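Local coordinates for putative uncharacterized protein (Ustilago maydis, PDB 4GNX) that binds single-stranded DNA as part of a three-chain replication protein A complex, and carries a zinc site in its C-terminal OB-fold domain, at residues Val298-Ala312 with Tyr337-Ala351. Residues are numbered along the deposited sequence; the frame is centred on the assembly and turned at random.
Sequences VVYIKQENLYYTACA and YATPEYRYILSTNVA. With ZN (zinc ion), chain I; nucleotides of chain G.
Tyr308 overlaps CB and CD of Arg343, its CE2 3.4 Å from Arg343 CB in an oblique approach; a tyrosine suits this place because it offers apolar ring atoms to the arginine's aliphatic part and a hydroxyl that hydrogen-bonds to the backbone O of Asn317. CG of Tyr308 sits between the backbone N and the carbonyl carbon (chi1 70°), which lays the ring across the neighbouring strand, where CD2 also meets Ile345 CG2. Both side chains and Ile345 also pack against bound DNA. On the other face, the branched Leu306 puts CD2 3.6 Å from Tyr344 CD2, an apolar patch backed by helix 374-381. On the N-terminal side of the Gln303-Leu306 turn, Val299 N and Tyr300 N both bond to Asn349 O, a classic beta bulge. Tyr300 OH reaches OP1 of DT19 of chain G at 2.7 Å, and Ser347 OG donates to O2 of DT18 of chain G at 2.8 Å, with Lys302 NZ bonding to the same base oxygen. At the far end, the small Ala312 sets CB 3.6 Å from the centroid of the Tyr337 ring, a CH-pi contact beside Cys311, which binds zinc with Cys316, Cys330 and Cys333. These are two adjacent antiparallel OB-fold strands with the zinc-binding insertion between them, as in the large subunit of replication protein A.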
loop_
_atom_site.group_PDB
_atom_site.type_symbol
_atom_site.label_atom_id
_atom_site.label_comp_id
_atom_site.label_asym_id
_atom_site.label_seq_id
_atom_site.Cartn_x
_atom_site.Cartn_y
_atom_site.Cartn_z
ATOM N N VAL C 298 14.932 -7.243 -2.881
ATOM C CA VAL C 298 15.848 -8.274 -3.303
ATOM C C VAL C 298 16.853 -8.471 -2.181
ATOM O O VAL C 298 17.557 -7.547 -1.796
ATOM C CB VAL C 298 16.525 -7.989 -4.665
ATOM C CG1 VAL C 298 17.634 -8.998 -4.933
ATOM C CG2 VAL C 298 15.503 -8.051 -5.789
ATOM N N VAL C 299 16.876 -9.688 -1.655
ATOM C CA VAL C 299 17.795 -10.105 -0.600
ATOM C C VAL C 299 18.958 -10.965 -1.133
ATOM O O VAL C 299 20.040 -10.964 -0.548
ATOM C CB VAL C 299 17.001 -10.862 0.479
ATOM C CG1 VAL C 299 17.823 -11.947 1.135
ATOM C CG2 VAL C 299 16.456 -9.895 1.504
ATOM N N TYR C 300 18.737 -11.700 -2.224
ATOM C CA TYR C 300 19.776 -12.573 -2.795
ATOM C C TYR C 300 19.550 -12.900 -4.264
ATOM O O TYR C 300 18.421 -13.162 -4.684
ATOM C CB TYR C 300 19.888 -13.894 -2.013
ATOM C CG TYR C 300 20.989 -14.826 -2.511
ATOM C CD1 TYR C 300 22.336 -14.552 -2.242
ATOM C CD2 TYR C 300 20.690 -15.978 -3.244
ATOM C CE1 TYR C 300 23.352 -15.386 -2.691
ATOM C CE2 TYR C 300 21.701 -16.817 -3.699
ATOM C CZ TYR C 300 23.031 -16.519 -3.422
ATOM O OH TYR C 300 24.044 -17.343 -3.869
ATOM N N ILE C 301 20.645 -12.883 -5.024
ATOM C CA ILE C 301 20.672 -13.386 -6.402
ATOM C C ILE C 301 21.625 -14.562 -6.471
ATOM O O ILE C 301 22.757 -14.474 -6.012
ATOM C CB ILE C 301 21.071 -12.291 -7.402
ATOM C CG1 ILE C 301 20.154 -11.075 -7.213
ATOM C CG2 ILE C 301 20.923 -12.811 -8.817
ATOM C CD1 ILE C 301 20.820 -9.730 -7.382
ATOM N N LYS C 302 21.139 -15.676 -6.996
ATOM C CA LYS C 302 21.929 -16.903 -7.120
ATOM C C LYS C 302 22.999 -16.730 -8.197
ATOM O O LYS C 302 22.676 -16.488 -9.365
ATOM C CB LYS C 302 21.000 -18.063 -7.452
ATOM C CG LYS C 302 21.672 -19.349 -7.880
ATOM C CD LYS C 302 20.616 -20.365 -8.295
ATOM C CE LYS C 302 21.149 -21.782 -8.201
ATOM N NZ LYS C 302 20.059 -22.792 -8.261
ATOM N N GLN C 303 24.268 -16.832 -7.795
ATOM C CA GLN C 303 25.391 -16.620 -8.711
ATOM C C GLN C 303 25.484 -17.702 -9.782
ATOM O O GLN C 303 25.483 -17.404 -10.969
ATOM C CB GLN C 303 26.718 -16.524 -7.954
ATOM C CG GLN C 303 26.715 -15.493 -6.836
ATOM C CD GLN C 303 28.035 -14.738 -6.695
ATOM O OE1 GLN C 303 29.081 -15.155 -7.214
ATOM N NE2 GLN C 303 27.985 -13.606 -5.989
ATOM N N GLU C 304 25.571 -18.954 -9.354
ATOM C CA GLU C 304 25.690 -20.070 -10.277
ATOM C C GLU C 304 24.475 -20.149 -11.194
ATOM O O GLU C 304 23.323 -20.058 -10.737
ATOM C CB GLU C 304 25.910 -21.395 -9.538
ATOM C CG GLU C 304 24.952 -21.667 -8.383
ATOM C CD GLU C 304 24.524 -23.126 -8.302
ATOM O OE1 GLU C 304 24.811 -23.893 -9.253
ATOM O OE2 GLU C 304 23.885 -23.508 -7.295
ATOM N N ASN C 305 24.769 -20.285 -12.489
ATOM C CA ASN C 305 23.775 -20.391 -13.547
ATOM C C ASN C 305 22.848 -19.175 -13.689
ATOM O O ASN C 305 21.660 -19.309 -13.967
ATOM C CB ASN C 305 22.982 -21.684 -13.385
ATOM C CG ASN C 305 22.387 -22.163 -14.690
ATOM O OD1 ASN C 305 21.166 -22.292 -14.806
ATOM N ND2 ASN C 305 23.245 -22.418 -15.693
ATOM N N LEU C 306 23.404 -17.986 -13.502
ATOM C CA LEU C 306 22.660 -16.734 -13.647
ATOM C C LEU C 306 22.240 -16.544 -15.095
ATOM O O LEU C 306 21.167 -16.029 -15.387
ATOM C CB LEU C 306 23.551 -15.562 -13.240
ATOM C CG LEU C 306 23.006 -14.406 -12.406
ATOM C CD1 LEU C 306 24.073 -13.334 -12.328
ATOM C CD2 LEU C 306 21.686 -13.810 -12.898
ATOM N N TYR C 307 23.118 -16.943 -16.004
ATOM C CA TYR C 307 22.850 -16.801 -17.415
ATOM C C TYR C 307 23.296 -18.019 -18.210
ATOM O O TYR C 307 24.151 -18.787 -17.777
ATOM C CB TYR C 307 23.488 -15.527 -17.964
ATOM C CG TYR C 307 24.956 -15.393 -17.671
ATOM C CD1 TYR C 307 25.904 -16.139 -18.383
ATOM C CD2 TYR C 307 25.406 -14.512 -16.694
ATOM C CE1 TYR C 307 27.259 -16.014 -18.128
ATOM C CE2 TYR C 307 26.762 -14.372 -16.435
ATOM C CZ TYR C 307 27.678 -15.129 -17.154
ATOM O OH TYR C 307 29.017 -15.002 -16.904
ATOM N N TYR C 308 22.664 -18.196 -19.361
ATOM C CA TYR C 308 22.965 -19.292 -20.248
ATOM C C TYR C 308 23.436 -18.709 -21.560
ATOM O O TYR C 308 23.185 -17.532 -21.845
ATOM C CB TYR C 308 21.750 -20.217 -20.443
ATOM C CG TYR C 308 20.606 -19.632 -21.235
ATOM C CD1 TYR C 308 20.376 -20.008 -22.568
ATOM C CD2 TYR C 308 19.743 -18.702 -20.652
ATOM C CE1 TYR C 308 19.328 -19.460 -23.294
ATOM C CE2 TYR C 308 18.692 -18.151 -21.368
ATOM C CZ TYR C 308 18.492 -18.528 -22.680
ATOM O OH TYR C 308 17.447 -17.958 -23.346
ATOM N N THR C 309 24.154 -19.529 -22.326
ATOM C CA THR C 309 24.611 -19.167 -23.668
ATOM C C THR C 309 23.505 -19.458 -24.681
ATOM O O THR C 309 23.080 -20.601 -24.833
ATOM C CB THR C 309 25.876 -19.953 -24.075
ATOM O OG1 THR C 309 25.571 -21.355 -24.099
ATOM C CG2 THR C 309 27.020 -19.708 -23.108
ATOM N N ALA C 310 23.065 -18.414 -25.379
ATOM C CA ALA C 310 21.885 -18.481 -26.262
ATOM C C ALA C 310 22.164 -18.235 -27.753
ATOM O O ALA C 310 23.206 -17.686 -28.123
ATOM C CB ALA C 310 20.798 -17.534 -25.752
ATOM N N CYS C 311 21.203 -18.627 -28.593
ATOM C CA CYS C 311 21.352 -18.616 -30.050
ATOM C C CYS C 311 21.402 -17.215 -30.621
ATOM O O CYS C 311 20.579 -16.367 -30.263
ATOM C CB CYS C 311 20.193 -19.380 -30.679
ATOM S SG CYS C 311 20.044 -19.342 -32.489
ATOM N N ALA C 312 22.352 -16.988 -31.527
ATOM C CA ALA C 312 22.545 -15.671 -32.145
ATOM C C ALA C 312 21.575 -15.363 -33.303
ATOM O O ALA C 312 21.768 -14.396 -34.049
ATOM C CB ALA C 312 23.996 -15.497 -32.577
ATOM N N TYR C 337 27.605 -20.502 -34.460
ATOM C CA TYR C 337 28.229 -19.190 -34.395
ATOM C C TYR C 337 29.479 -19.271 -33.514
ATOM O O TYR C 337 29.517 -20.037 -32.543
ATOM C CB TYR C 337 27.252 -18.192 -33.790
ATOM C CG TYR C 337 25.907 -18.113 -34.473
ATOM C CD1 TYR C 337 24.881 -19.020 -34.174
ATOM C CD2 TYR C 337 25.646 -17.107 -35.400
ATOM C CE1 TYR C 337 23.640 -18.930 -34.800
ATOM C CE2 TYR C 337 24.414 -17.004 -36.028
ATOM C CZ TYR C 337 23.417 -17.912 -35.730
ATOM O OH TYR C 337 22.206 -17.783 -36.378
ATOM N N ALA C 338 30.499 -18.479 -33.853
ATOM C CA ALA C 338 31.688 -18.319 -33.000
ATOM C C ALA C 338 31.340 -17.745 -31.621
ATOM O O ALA C 338 31.895 -18.172 -30.598
ATOM C CB ALA C 338 32.726 -17.444 -33.683
ATOM N N THR C 339 30.412 -16.788 -31.607
ATOM C CA THR C 339 30.029 -16.081 -30.395
ATOM C C THR C 339 28.612 -16.471 -29.980
ATOM O O THR C 339 27.710 -16.507 -30.829
ATOM C CB THR C 339 30.096 -14.557 -30.618
ATOM O OG1 THR C 339 31.370 -14.211 -31.176
ATOM C CG2 THR C 339 29.893 -13.781 -29.318
ATOM N N PRO C 340 28.411 -16.770 -28.676
ATOM C CA PRO C 340 27.070 -16.978 -28.169
ATOM C C PRO C 340 26.502 -15.680 -27.619
ATOM O O PRO C 340 27.254 -14.777 -27.248
ATOM C CB PRO C 340 27.289 -17.975 -27.030
ATOM C CG PRO C 340 28.647 -17.644 -26.505
ATOM C CD PRO C 340 29.420 -16.975 -27.618
ATOM N N GLU C 341 25.178 -15.592 -27.589
ATOM C CA GLU C 341 24.486 -14.523 -26.885
ATOM C C GLU C 341 24.275 -14.991 -25.452
ATOM O O GLU C 341 24.100 -16.184 -25.201
ATOM C CB GLU C 341 23.125 -14.252 -27.527
ATOM C CG GLU C 341 22.813 -12.774 -27.736
ATOM C CD GLU C 341 23.078 -12.338 -29.165
ATOM O OE1 GLU C 341 22.201 -12.586 -30.029
ATOM O OE2 GLU C 341 24.162 -11.760 -29.424
ATOM N N TYR C 342 24.288 -14.059 -24.510
ATOM C CA TYR C 342 24.053 -14.428 -23.123
ATOM C C TYR C 342 22.732 -13.875 -22.655
ATOM O O TYR C 342 22.473 -12.688 -22.776
ATOM C CB TYR C 342 25.202 -13.972 -22.230
ATOM C CG TYR C 342 26.531 -14.622 -22.577
ATOM C CD1 TYR C 342 27.464 -13.951 -23.374
ATOM C CD2 TYR C 342 26.853 -15.906 -22.118
ATOM C CE1 TYR C 342 28.684 -14.528 -23.695
ATOM C CE2 TYR C 342 28.075 -16.492 -22.433
ATOM C CZ TYR C 342 28.985 -15.799 -23.224
ATOM O OH TYR C 342 30.202 -16.364 -23.559
ATOM N N ARG C 343 21.885 -14.758 -22.157
ATOM C CA ARG C 343 20.589 -14.364 -21.647
ATOM C C ARG C 343 20.474 -14.742 -20.175
ATOM O O ARG C 343 21.078 -15.711 -19.726
ATOM C CB ARG C 343 19.471 -15.028 -22.450
ATOM C CG ARG C 343 19.317 -14.506 -23.861
ATOM C CD ARG C 343 17.988 -14.920 -24.474
ATOM N NE ARG C 343 16.879 -14.000 -24.185
ATOM C CZ ARG C 343 16.661 -12.840 -24.809
ATOM N NH1 ARG C 343 17.477 -12.401 -25.765
ATOM N NH2 ARG C 343 15.616 -12.103 -24.475
ATOM N N TYR C 344 19.691 -13.974 -19.433
ATOM C CA TYR C 344 19.477 -14.249 -18.015
ATOM C C TYR C 344 18.480 -15.367 -17.779
ATOM O O TYR C 344 17.495 -15.516 -18.505
ATOM C CB TYR C 344 19.009 -12.996 -17.262
ATOM C CG TYR C 344 20.102 -11.980 -16.970
ATOM C CD1 TYR C 344 20.045 -10.685 -17.496
ATOM C CD2 TYR C 344 21.195 -12.312 -16.174
ATOM C CE1 TYR C 344 21.037 -9.753 -17.232
ATOM C CE2 TYR C 344 22.191 -11.384 -15.912
ATOM C CZ TYR C 344 22.104 -10.112 -16.445
ATOM O OH TYR C 344 23.095 -9.203 -16.181
ATOM N N ILE C 345 18.772 -16.148 -16.747
ATOM C CA ILE C 345 17.815 -17.061 -16.123
ATOM C C ILE C 345 17.848 -16.824 -14.614
ATOM O O ILE C 345 18.213 -17.688 -13.827
ATOM C CB ILE C 345 18.090 -18.527 -16.502
ATOM C CG1 ILE C 345 19.605 -18.754 -16.691
ATOM C CG2 ILE C 345 17.329 -18.844 -17.776
ATOM C CD1 ILE C 345 20.044 -20.186 -16.954
ATOM N N LEU C 346 17.457 -15.621 -14.236
ATOM C CA LEU C 346 17.629 -15.121 -12.891
ATOM C C LEU C 346 16.850 -15.891 -11.822
ATOM O O LEU C 346 15.641 -16.102 -11.937
ATOM C CB LEU C 346 17.197 -13.665 -12.859
ATOM C CG LEU C 346 17.330 -12.920 -11.532
ATOM C CD1 LEU C 346 18.593 -12.076 -11.588
ATOM C CD2 LEU C 346 16.109 -12.034 -11.327
ATOM N N SER C 347 17.555 -16.291 -10.771
ATOM C CA SER C 347 16.908 -16.866 -9.606
ATOM C C SER C 347 17.130 -15.951 -8.404
ATOM O O SER C 347 18.254 -15.845 -7.895
ATOM C CB SER C 347 17.473 -18.249 -9.320
ATOM O OG SER C 347 16.487 -19.064 -8.724
ATOM N N THR C 348 16.069 -15.290 -7.939
ATOM C CA THR C 348 16.223 -14.293 -6.885
ATOM C C THR C 348 15.320 -14.465 -5.677
ATOM O O THR C 348 14.123 -14.636 -5.823
ATOM C CB THR C 348 16.050 -12.872 -7.440
ATOM O OG1 THR C 348 16.385 -11.945 -6.411
ATOM C CG2 THR C 348 14.616 -12.618 -7.900
ATOM N N ASN C 349 15.906 -14.405 -4.488
ATOM C CA ASN C 349 15.158 -14.487 -3.236
ATOM C C ASN C 349 14.734 -13.106 -2.700
ATOM O O ASN C 349 15.570 -12.249 -2.391
ATOM C CB ASN C 349 15.979 -15.239 -2.181
ATOM C CG ASN C 349 15.170 -15.595 -0.937
ATOM O OD1 ASN C 349 15.472 -15.136 0.147
ATOM N ND2 ASN C 349 14.144 -16.426 -1.095
ATOM N N VAL C 350 13.425 -12.898 -2.589
ATOM C CA VAL C 350 12.880 -11.613 -2.163
ATOM C C VAL C 350 12.133 -11.776 -0.860
ATOM O O VAL C 350 11.544 -12.828 -0.607
ATOM C CB VAL C 350 11.950 -10.970 -3.228
ATOM C CG1 VAL C 350 12.664 -10.865 -4.572
ATOM C CG2 VAL C 350 10.626 -11.715 -3.360
ATOM N N ALA C 351 12.165 -10.731 -0.035
ATOM C CA ALA C 351 11.531 -10.765 1.285
ATOM C C ALA C 351 10.718 -9.519 1.555
ATOM O O ALA C 351 10.967 -8.473 0.974
ATOM C CB ALA C 351 12.576 -10.933 2.365
HETATM ZN ZN ZN I . 18.232 -20.757 -32.729
ATOM P P DT G 19 23.095 -21.088 -3.930
ATOM O OP1 DT G 19 22.818 -19.706 -4.391
ATOM O OP2 DT G 19 23.254 -22.166 -4.938
ATOM O "O5'" DT G 19 24.464 -21.016 -3.109
ATOM C "C5'" DT G 19 24.511 -21.035 -1.666
ATOM C "C4'" DT G 19 24.175 -19.673 -1.105
ATOM O "O4'" DT G 19 22.741 -19.545 -0.974
ATOM C "C3'" DT G 19 24.708 -19.404 0.296
ATOM O "O3'" DT G 19 24.736 -17.985 0.475
ATOM C "C2'" DT G 19 23.633 -20.025 1.171
ATOM C "C1'" DT G 19 22.356 -19.717 0.391
ATOM N N1 DT G 19 21.300 -20.756 0.434
ATOM C C2 DT G 19 20.024 -20.384 0.070
ATOM O O2 DT G 19 19.730 -19.246 -0.262
ATOM N N3 DT G 19 19.097 -21.398 0.113
ATOM C C4 DT G 19 19.316 -22.715 0.472
ATOM O O4 DT G 19 18.383 -23.514 0.461
ATOM C C5 DT G 19 20.679 -23.037 0.839
ATOM C C7 DT G 19 21.012 -24.438 1.242
ATOM C C6 DT G 19 21.590 -22.055 0.798
ATOM P P DT G 18 18.677 -26.065 -2.477
ATOM O OP1 DT G 18 19.640 -27.199 -2.480
ATOM O OP2 DT G 18 17.679 -25.952 -1.383
ATOM O "O5'" DT G 18 19.525 -24.719 -2.523
ATOM C "C5'" DT G 18 20.692 -24.599 -3.365
ATOM C "C4'" DT G 18 20.682 -23.268 -4.082
ATOM O "O4'" DT G 18 19.493 -23.193 -4.889
ATOM C "C3'" DT G 18 20.637 -22.046 -3.164
ATOM O "O3'" DT G 18 21.944 -21.512 -2.882
ATOM C "C2'" DT G 18 19.739 -21.059 -3.893
ATOM C "C1'" DT G 18 19.061 -21.853 -5.003
ATOM N N1 DT G 18 17.589 -21.859 -4.973
ATOM C C2 DT G 18 16.934 -21.456 -6.113
ATOM O O2 DT G 18 17.514 -21.070 -7.115
ATOM N N3 DT G 18 15.564 -21.514 -6.036
ATOM C C4 DT G 18 14.806 -21.936 -4.963
ATOM O O4 DT G 18 13.581 -21.934 -5.042
ATOM C C5 DT G 18 15.559 -22.359 -3.803
ATOM C C7 DT G 18 14.819 -22.830 -2.589
ATOM C C6 DT G 18 16.896 -22.307 -3.869
ATOM P P DT G 20 25.302 -17.268 1.791
ATOM O OP1 DT G 20 26.684 -16.819 1.482
ATOM O OP2 DT G 20 25.075 -18.151 2.966
ATOM O "O5'" DT G 20 24.351 -15.994 1.946
ATOM C "C5'" DT G 20 24.033 -15.144 0.817
ATOM C "C4'" DT G 20 23.290 -13.890 1.232
ATOM O "O4'" DT G 20 21.862 -14.072 1.101
ATOM C "C3'" DT G 20 23.539 -13.372 2.654
ATOM O "O3'" DT G 20 24.080 -12.042 2.616
ATOM C "C2'" DT G 20 22.162 -13.337 3.307
ATOM C "C1'" DT G 20 21.262 -14.138 2.380
ATOM N N1 DT G 20 21.107 -15.564 2.726
ATOM C C2 DT G 20 20.289 -16.341 1.934
ATOM O O2 DT G 20 19.674 -15.902 0.977
ATOM N N3 DT G 20 20.213 -17.658 2.314
ATOM C C4 DT G 20 20.860 -18.262 3.377
ATOM O O4 DT G 20 20.689 -19.459 3.598
ATOM C C5 DT G 20 21.707 -17.389 4.158
ATOM C C7 DT G 20 22.448 -17.953 5.329
ATOM C C6 DT G 20 21.785 -16.102 3.799
#